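Side-chain contacts in ABC transporter sugar binding protein (Xanthomonas axonopodis pv. citri, PDB 3UOR), which probably binds maltose or a related sugar in the periplasm and delivers it to an ABC importer: residues K164-M169 / L198-Q203; Q171-I176 / Q236-K241; I187-P190 / E195-L198. All coordinates share one frame; numbering follows the deposited sequence.

In the fold
All three contacts lie on the same side of the chain's centre. In interaction 3, centred about 13 Å from the centre of the chain, all three touching residues are buried. Interactions 1 and 2, centred about 16 and 25 Å out, each have two of three buried, and interaction 2 lies farthest out. Interactions 1 and 2 use successive parts of helix 166-180. Interactions 1 and 3 share helix 195-202 and residue L198. Their chemistry differs. Interaction 1 combines an aromatic pair with an indole-to-amide hydrogen bond. Interaction 2 sets a helix against a tryptophan face. Interaction 3 is van der Waals packing of methionine and proline on a glutamine. Interactions 2 and 3 meet at I187, whose N probably bonds to O of W238.

Interaction 1 of 3, residues K164-M169 / L198-Q203; sequences KTWAEM and LSFALQ
W166 meets F200 and Q203 in a mixed aromatic and polar contact, where the start of helix 166-180 faces helix 195-202 and Q203. CG of W166 is anti to the carbonyl carbon (chi1 -79°), which carries the indole toward helix 195-202. The polar part is one hydrogen bond. The indole NE1 of W166 donates to OE1 of Q203 over 2.8 Å. The bond is bent, with 133° at the hydrogen. OE1 receives it in the carbonyl plane but is tilted from the indole plane. NE1 also has a weak bond to the backbone oxygen of P290, so the N-H is probably shared. NE2 of Q203 bonds to the oxygens of P290 and A297. Both ends of the amide are therefore engaged, which should fix its rotation.

The apolar part is the ring pair. The W166 five-membered ring and the F200 ring are nearly perpendicular, at 86°, with centroids 5.5 Å apart. The approach is oblique. CD1 of F200 comes to 3.8 Å from NE1 of W166, and CB of F200 to 3.9 Å from CZ2 of W166. The backbone O of F200 lies at the indole edge, in plane, 3.8 Å from CZ2 of W166.

A capping box starts helix 166-180. T165 is the N-cap, and its OG1 accepts from N of E168 at 2.9 Å. In return OE1 of E168 accepts from N of T165 at 3.2 Å. The same OE1 also takes N of K164, so one carboxylate oxygen grips two backbone N-H groups.

F229 of helix 221-235 stacks on W166 and meets F200 edge-to-face. W166 also touches K225, and F200 touches M233. Helix 221-235 thus touches W166 and F200 alike, while the loop around P290 and G291 binds the polar side.

Interaction 2 of 3, residues Q171-I176 / Q236-K241; sequences QVMAAI and QGWAPK
M173 and A174 of helix 166-180 lie over one face of the W238 indole. The ring contact is of the CH-pi kind. CB of M173 stands over the five-membered ring, 4.2 Å from its centroid and 22° off the normal. The N of A174 lies over the same face, 3.8 Å above the plane of the W238 ring.

Sulfur makes a Met-aromatic contact. SD of M173 is 5.3 Å from the centroid of the W238 six-membered ring and approaches it obliquely. The chain then bends at chi3 (-64°), which carries the methyl back to the indole. CE of M173 comes to 3.5 Å from CE3 of W238.

The loop 236-241 reaches the helix through a turn at G237. This is a Schellman motif that ends helix 221-235. G237 has positive phi (83°), where a CB would be jammed against the carbonyl O of Q236; this calls for glycine. CB of Q236 lies over the opposite face of W238, so the indole is sandwiched.

The apolar contacts of A174 fall at the pyrrole side and beyond. Its CA is 3.6 Å from NE1 of W238, and its CB is 4.0 Å from CZ2 of W238. Beside this, NZ of K177 bonds to O of G237, and the backbone of W238 bonds to A186 and I187.

Interaction 3 of 3, residues I187-P190 / E195-L198; sequences ILMP and EQQL
M189 and P190 pack on Q196, joining the loop just after strand 187-188 to the first turn of helix 195-202. The main kind of interaction is van der Waals contact between aliphatic parts. CG of Q196 is 4.0 Å from CB of M189 and the same from CG of M189. CB of Q196 in turn lies 4.0 Å from SD of M189. The two side chains run antiparallel, one alongside the other. M189 sets out toward the helix and then turns off.

The second kind is an amide lying against a proline. Q196 bends at chi2 (85°), and this folds its amide toward P190. NE2 of Q196 comes to 3.6 Å from CD of P190 and 4.1 Å from CA of M189. The Q196 side chain lies roughly perpendicular to that of P190.

The polar end of Q196 has its bond elsewhere. NE2 donates to OE1 of E193, in the short link between strand and helix. That bond gives the buried amide a partner close to its own helix start, and probably helps to set its rotation beside the proline. On the M189 side, the backbone O of M189 accepts from the hydroxyl of Y234.

Other elements close round the pair. M189 touches Y230 and M233 of helix 221-235, and Q196 touches Y230 as well as L263 of strand 259-264. Strand 187-188 runs parallel to strand 259-264 in the sheet, with a backbone bond between L188 and F261. The whole is a short beta-loop-alpha unit, in which the chain leaves the sheet and enters a helix within a few residues, consistent with the alpha/beta fold of a periplasmic binding protein.

Interaction 1 of 3, residues K164-M169 / L198-Q203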
loop_
_atom_site.group_PDB
_atom_site.type_symbol
_atom_site.label_atom_id
_atom_site.label_comp_id
_atom_site.label_asym_id
_atom_site.label_seq_id
_atom_site.Cartn_x
_atom_site.Cartn_y
_atom_site.Cartn_z
ATOM N N LYS A 164 -15.116 -6.393 -13.210
ATOM C CA LYS A 164 -14.423 -5.106 -13.171
ATOM C C LYS A 164 -15.234 -4.049 -12.455
ATOM O O LYS A 164 -14.682 -3.034 -12.023
ATOM C CB LYS A 164 -14.084 -4.602 -14.580
ATOM C CG LYS A 164 -13.165 -5.521 -15.370
ATOM C CD LYS A 164 -12.778 -4.888 -16.710
ATOM C CE LYS A 164 -11.779 -5.766 -17.447
ATOM N NZ LYS A 164 -11.032 -4.989 -18.478
ATOM N N THR A 165 -16.545 -4.267 -12.353
ATOM C CA THR A 165 -17.386 -3.369 -11.588
ATOM C C THR A 165 -17.820 -4.040 -10.287
ATOM O O THR A 165 -17.865 -5.265 -10.183
ATOM C CB THR A 165 -18.639 -2.985 -12.355
ATOM O OG1 THR A 165 -19.540 -4.097 -12.340
ATOM C CG2 THR A 165 -18.291 -2.633 -13.809
ATOM N N TRP A 166 -18.161 -3.225 -9.301
ATOM C CA TRP A 166 -18.772 -3.726 -8.080
ATOM C C TRP A 166 -19.934 -4.678 -8.343
ATOM O O TRP A 166 -19.957 -5.791 -7.803
ATOM C CB TRP A 166 -19.227 -2.563 -7.213
ATOM C CG TRP A 166 -18.082 -1.907 -6.435
ATOM C CD1 TRP A 166 -16.737 -2.073 -6.642
ATOM C CD2 TRP A 166 -18.209 -0.970 -5.359
ATOM N NE1 TRP A 166 -16.023 -1.299 -5.756
ATOM C CE2 TRP A 166 -16.903 -0.617 -4.953
ATOM C CE3 TRP A 166 -19.308 -0.397 -4.691
ATOM C CZ2 TRP A 166 -16.659 0.277 -3.896
ATOM C CZ3 TRP A 166 -19.068 0.492 -3.646
ATOM C CH2 TRP A 166 -17.755 0.818 -3.257
ATOM N N ALA A 167 -20.896 -4.264 -9.171
ATOM C CA ALA A 167 -22.068 -5.116 -9.423
ATOM C C ALA A 167 -21.683 -6.449 -10.060
ATOM O O ALA A 167 -22.202 -7.500 -9.677
ATOM C CB ALA A 167 -23.105 -4.402 -10.281
ATOM N N GLU A 168 -20.777 -6.411 -11.037
ATOM C CA GLU A 168 -20.259 -7.645 -11.631
ATOM C C GLU A 168 -19.588 -8.507 -10.546
ATOM O O GLU A 168 -19.716 -9.728 -10.529
ATOM C CB GLU A 168 -19.250 -7.328 -12.743
ATOM C CG GLU A 168 -19.854 -6.599 -13.942
ATOM C CD GLU A 168 -18.814 -6.079 -14.923
ATOM O OE1 GLU A 168 -17.587 -6.188 -14.637
ATOM O OE2 GLU A 168 -19.232 -5.565 -15.985
ATOM N N MET A 169 -18.859 -7.865 -9.645
ATOM C CA MET A 169 -18.180 -8.603 -8.596
ATOM C C MET A 169 -19.207 -9.326 -7.711
ATOM O O MET A 169 -19.028 -10.503 -7.349
ATOM C CB MET A 169 -17.301 -7.676 -7.753
ATOM C CG MET A 169 -16.314 -8.453 -6.886
ATOM S SD MET A 169 -15.370 -7.391 -5.799
ATOM C CE MET A 169 -14.527 -8.648 -4.849
ATOM N N LEU A 198 -10.468 0.224 3.212
ATOM C CA LEU A 198 -9.808 1.445 2.756
ATOM C C LEU A 198 -9.745 1.499 1.215
ATOM O O LEU A 198 -10.038 2.537 0.618
ATOM C CB LEU A 198 -8.416 1.580 3.374
ATOM C CG LEU A 198 -7.594 2.759 2.853
ATOM C CD1 LEU A 198 -8.318 4.061 3.152
ATOM C CD2 LEU A 198 -6.214 2.773 3.512
ATOM N N SER A 199 -9.380 0.385 0.582
ATOM C CA SER A 199 -9.295 0.339 -0.889
ATOM C C SER A 199 -10.624 0.765 -1.494
ATOM O O SER A 199 -10.665 1.636 -2.354
ATOM C CB SER A 199 -8.942 -1.072 -1.389
ATOM O OG SER A 199 -7.665 -1.451 -0.909
ATOM N N PHE A 200 -11.717 0.162 -1.027
ATOM C CA PHE A 200 -13.040 0.469 -1.572
ATOM C C PHE A 200 -13.467 1.904 -1.283
ATOM O O PHE A 200 -14.213 2.493 -2.063
ATOM C CB PHE A 200 -14.097 -0.541 -1.074
ATOM C CG PHE A 200 -13.853 -1.930 -1.562
ATOM C CD1 PHE A 200 -13.686 -2.175 -2.930
ATOM C CD2 PHE A 200 -13.741 -2.988 -0.677
ATOM C CE1 PHE A 200 -13.444 -3.451 -3.405
ATOM C CE2 PHE A 200 -13.494 -4.287 -1.154
ATOM C CZ PHE A 200 -13.348 -4.510 -2.524
ATOM N N ALA A 201 -13.010 2.461 -0.161
ATOM C CA ALA A 201 -13.339 3.849 0.188
ATOM C C ALA A 201 -12.559 4.831 -0.679
ATOM O O ALA A 201 -13.078 5.893 -1.066
ATOM C CB ALA A 201 -13.063 4.107 1.672
ATOM N N LEU A 202 -11.313 4.475 -0.993
ATOM C CA LEU A 202 -10.512 5.276 -1.923
ATOM C C LEU A 202 -11.089 5.315 -3.341
ATOM O O LEU A 202 -10.722 6.180 -4.110
ATOM C CB LEU A 202 -9.067 4.786 -1.977
ATOM C CG LEU A 202 -8.288 5.025 -0.703
ATOM C CD1 LEU A 202 -6.919 4.344 -0.794
ATOM C CD2 LEU A 202 -8.155 6.495 -0.526
ATOM N N GLN A 203 -11.976 4.379 -3.693
ATOM C CA GLN A 203 -12.587 4.401 -5.034
ATOM C C GLN A 203 -13.727 5.417 -5.180
ATOM O O GLN A 203 -14.366 5.466 -6.220
ATOM C CB GLN A 203 -13.085 3.006 -5.444
ATOM C CG GLN A 203 -11.987 1.952 -5.466
ATOM C CD GLN A 203 -12.534 0.597 -5.761
ATOM O OE1 GLN A 203 -13.720 0.330 -5.531
ATOM N NE2 GLN A 203 -11.686 -0.279 -6.280
#

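Interaction 2 of 3, residues Q171-I176 / Q236-K241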
loop_
_atom_site.group_PDB
_atom_site.type_symbol
_atom_site.label_atom_id
_atom_site.label_comp_id
_atom_site.label_asym_id
_atom_site.label_seq_id
_atom_site.Cartn_x
_atom_site.Cartn_y
_atom_site.Cartn_z
ATOM N N GLN A 171 -22.290 -10.345 -8.505
ATOM C CA GLN A 171 -22.855 -11.471 -9.252
ATOM C C GLN A 171 -21.885 -12.648 -9.338
ATOM O O GLN A 171 -22.286 -13.785 -9.156
ATOM C CB GLN A 171 -23.278 -11.039 -10.647
ATOM C CG GLN A 171 -24.404 -10.047 -10.620
ATOM C CD GLN A 171 -25.654 -10.683 -10.071
ATOM O OE1 GLN A 171 -26.012 -11.797 -10.459
ATOM N NE2 GLN A 171 -26.317 -9.994 -9.150
ATOM N N VAL A 172 -20.609 -12.380 -9.606
ATOM C CA VAL A 172 -19.615 -13.460 -9.651
ATOM C C VAL A 172 -19.501 -14.139 -8.279
ATOM O O VAL A 172 -19.478 -15.366 -8.168
ATOM C CB VAL A 172 -18.220 -12.951 -10.069
ATOM C CG1 VAL A 172 -17.189 -14.039 -9.844
ATOM C CG2 VAL A 172 -18.226 -12.488 -11.537
ATOM N N MET A 173 -19.433 -13.340 -7.222
ATOM C CA MET A 173 -19.335 -13.923 -5.886
ATOM C C MET A 173 -20.567 -14.756 -5.558
ATOM O O MET A 173 -20.451 -15.829 -4.976
ATOM C CB MET A 173 -19.072 -12.861 -4.808
ATOM C CG MET A 173 -17.627 -12.308 -4.862
ATOM S SD MET A 173 -17.290 -11.133 -3.536
ATOM C CE MET A 173 -18.422 -9.790 -3.931
ATOM N N ALA A 174 -21.743 -14.279 -5.934
ATOM C CA ALA A 174 -22.959 -15.049 -5.643
ATOM C C ALA A 174 -22.896 -16.348 -6.443
ATOM O O ALA A 174 -23.294 -17.407 -5.961
ATOM C CB ALA A 174 -24.208 -14.256 -5.993
ATOM N N ALA A 175 -22.348 -16.274 -7.654
ATOM C CA ALA A 175 -22.294 -17.451 -8.516
ATOM C C ALA A 175 -21.339 -18.496 -7.919
ATOM O O ALA A 175 -21.604 -19.700 -7.956
ATOM C CB ALA A 175 -21.890 -17.070 -9.950
ATOM N N ILE A 176 -20.245 -18.032 -7.336
ATOM C CA ILE A 176 -19.281 -18.940 -6.709
ATOM C C ILE A 176 -19.886 -19.555 -5.455
ATOM O O ILE A 176 -19.728 -20.747 -5.184
ATOM C CB ILE A 176 -17.966 -18.196 -6.353
ATOM C CG1 ILE A 176 -17.256 -17.751 -7.630
ATOM C CG2 ILE A 176 -17.066 -19.066 -5.508
ATOM C CD1 ILE A 176 -15.982 -16.968 -7.410
ATOM N N GLN A 236 -23.889 -11.536 3.084
ATOM C CA GLN A 236 -24.421 -12.455 2.067
ATOM C C GLN A 236 -23.766 -13.829 2.202
ATOM O O GLN A 236 -24.194 -14.789 1.578
ATOM C CB GLN A 236 -24.200 -11.939 0.642
ATOM C CG GLN A 236 -24.814 -10.601 0.343
ATOM C CD GLN A 236 -26.316 -10.637 0.389
ATOM O OE1 GLN A 236 -26.926 -11.702 0.285
ATOM N NE2 GLN A 236 -26.929 -9.468 0.549
ATOM N N GLY A 237 -22.723 -13.922 3.017
ATOM C CA GLY A 237 -21.991 -15.164 3.157
ATOM C C GLY A 237 -20.954 -15.333 2.055
ATOM O O GLY A 237 -20.476 -16.449 1.821
ATOM N N TRP A 238 -20.605 -14.241 1.371
ATOM C CA TRP A 238 -19.591 -14.315 0.303
ATOM C C TRP A 238 -18.201 -14.353 0.928
ATOM O O TRP A 238 -17.320 -15.089 0.470
ATOM C CB TRP A 238 -19.708 -13.151 -0.687
ATOM C CG TRP A 238 -21.023 -13.102 -1.387
ATOM C CD1 TRP A 238 -21.853 -14.145 -1.629
ATOM C CD2 TRP A 238 -21.657 -11.943 -1.941
ATOM N NE1 TRP A 238 -22.970 -13.718 -2.305
ATOM C CE2 TRP A 238 -22.875 -12.366 -2.507
ATOM C CE3 TRP A 238 -21.307 -10.591 -2.028
ATOM C CZ2 TRP A 238 -23.758 -11.480 -3.135
ATOM C CZ3 TRP A 238 -22.185 -9.710 -2.646
ATOM C CH2 TRP A 238 -23.396 -10.158 -3.189
ATOM N N ALA A 239 -18.033 -13.571 1.994
ATOM C CA ALA A 239 -16.797 -13.514 2.751
ATOM C C ALA A 239 -17.024 -14.013 4.173
ATOM O O ALA A 239 -17.934 -13.542 4.840
ATOM C CB ALA A 239 -16.312 -12.101 2.811
ATOM N N PRO A 240 -16.161 -14.923 4.654
ATOM C CA PRO A 240 -16.279 -15.445 6.024
ATOM C C PRO A 240 -16.001 -14.362 7.053
ATOM O O PRO A 240 -15.185 -13.458 6.822
ATOM C CB PRO A 240 -15.179 -16.512 6.093
ATOM C CG PRO A 240 -14.140 -16.044 5.073
ATOM C CD PRO A 240 -14.973 -15.455 3.953
ATOM N N LYS A 241 -16.670 -14.464 8.195
ATOM C CA LYS A 241 -16.491 -13.500 9.269
ATOM C C LYS A 241 -15.342 -13.926 10.173
ATOM O O LYS A 241 -15.562 -14.402 11.287
ATOM C CB LYS A 241 -17.799 -13.350 10.062
ATOM C CG LYS A 241 -18.909 -12.692 9.256
ATOM C CD LYS A 241 -20.175 -12.544 10.071
ATOM C CE LYS A 241 -21.264 -11.895 9.237
ATOM N NZ LYS A 241 -22.579 -11.798 9.954
#

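Interaction 3 of 3, residues I187-P190 / E195-L198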
loop_
_atom_site.group_PDB
_atom_site.type_symbol
_atom_site.label_atom_id
_atom_site.label_comp_id
_atom_site.label_asym_id
_atom_site.label_seq_id
_atom_site.Cartn_x
_atom_site.Cartn_y
_atom_site.Cartn_z
ATOM N N ILE A 187 -14.732 -15.042 -1.184
ATOM C CA ILE A 187 -13.568 -14.177 -0.981
ATOM C C ILE A 187 -13.152 -14.105 0.484
ATOM O O ILE A 187 -14.000 -14.108 1.382
ATOM C CB ILE A 187 -13.856 -12.741 -1.474
ATOM C CG1 ILE A 187 -12.601 -11.865 -1.411
ATOM C CG2 ILE A 187 -14.962 -12.109 -0.643
ATOM C CD1 ILE A 187 -12.804 -10.511 -2.111
ATOM N N LEU A 188 -11.844 -14.036 0.712
ATOM C CA LEU A 188 -11.289 -13.848 2.042
ATOM C C LEU A 188 -10.751 -12.424 2.238
ATOM O O LEU A 188 -9.857 -11.981 1.512
ATOM C CB LEU A 188 -10.160 -14.854 2.300
ATOM C CG LEU A 188 -9.392 -14.578 3.594
ATOM C CD1 LEU A 188 -10.299 -14.807 4.790
ATOM C CD2 LEU A 188 -8.139 -15.440 3.696
ATOM N N MET A 189 -11.319 -11.724 3.215
ATOM C CA MET A 189 -10.894 -10.397 3.629
ATOM C C MET A 189 -10.900 -10.396 5.157
ATOM O O MET A 189 -11.939 -10.145 5.773
ATOM C CB MET A 189 -11.890 -9.329 3.154
ATOM C CG MET A 189 -12.115 -9.253 1.650
ATOM S SD MET A 189 -13.141 -7.840 1.167
ATOM C CE MET A 189 -14.729 -8.314 1.923
ATOM N N PRO A 190 -9.751 -10.688 5.778
ATOM C CA PRO A 190 -9.702 -10.796 7.244
ATOM C C PRO A 190 -10.159 -9.513 7.928
ATOM O O PRO A 190 -9.683 -8.444 7.581
ATOM C CB PRO A 190 -8.225 -11.063 7.534
ATOM C CG PRO A 190 -7.674 -11.611 6.253
ATOM C CD PRO A 190 -8.439 -10.919 5.154
ATOM N N GLU A 195 -7.009 -2.643 5.069
ATOM C CA GLU A 195 -6.678 -2.268 3.690
ATOM C C GLU A 195 -7.819 -2.496 2.702
ATOM O O GLU A 195 -7.981 -1.737 1.735
ATOM C CB GLU A 195 -5.381 -2.953 3.215
ATOM C CG GLU A 195 -4.109 -2.400 3.855
ATOM C CD GLU A 195 -3.766 -3.049 5.204
ATOM O OE1 GLU A 195 -4.597 -3.798 5.747
ATOM O OE2 GLU A 195 -2.662 -2.808 5.730
ATOM N N GLN A 196 -8.627 -3.523 2.946
ATOM C CA GLN A 196 -9.732 -3.826 2.039
ATOM C C GLN A 196 -10.804 -2.716 2.062
ATOM O O GLN A 196 -11.159 -2.182 1.012
ATOM C CB GLN A 196 -10.356 -5.176 2.382
ATOM C CG GLN A 196 -9.397 -6.361 2.256
ATOM C CD GLN A 196 -8.580 -6.572 3.503
ATOM O OE1 GLN A 196 -8.590 -5.740 4.406
ATOM N NE2 GLN A 196 -7.874 -7.693 3.569
ATOM N N GLN A 197 -11.299 -2.356 3.250
ATOM C CA GLN A 197 -12.309 -1.295 3.388
ATOM C C GLN A 197 -11.718 -0.035 2.835
ATOM O O GLN A 197 -12.384 0.726 2.131
ATOM C CB GLN A 197 -12.657 -0.991 4.874
ATOM C CG GLN A 197 -13.010 -2.190 5.698
ATOM C CD GLN A 197 -11.788 -2.874 6.306
ATOM O OE1 GLN A 197 -11.004 -3.541 5.596
ATOM N NE2 GLN A 197 -11.626 -2.725 7.640
ATOM N N LEU A 198 -10.468 0.224 3.212
ATOM C CA LEU A 198 -9.808 1.445 2.756
ATOM C C LEU A 198 -9.745 1.499 1.215
ATOM O O LEU A 198 -10.038 2.537 0.618
ATOM C CB LEU A 198 -8.416 1.580 3.374
ATOM C CG LEU A 198 -7.594 2.759 2.853
ATOM C CD1 LEU A 198 -8.318 4.061 3.152
ATOM C CD2 LEU A 198 -6.214 2.773 3.512
#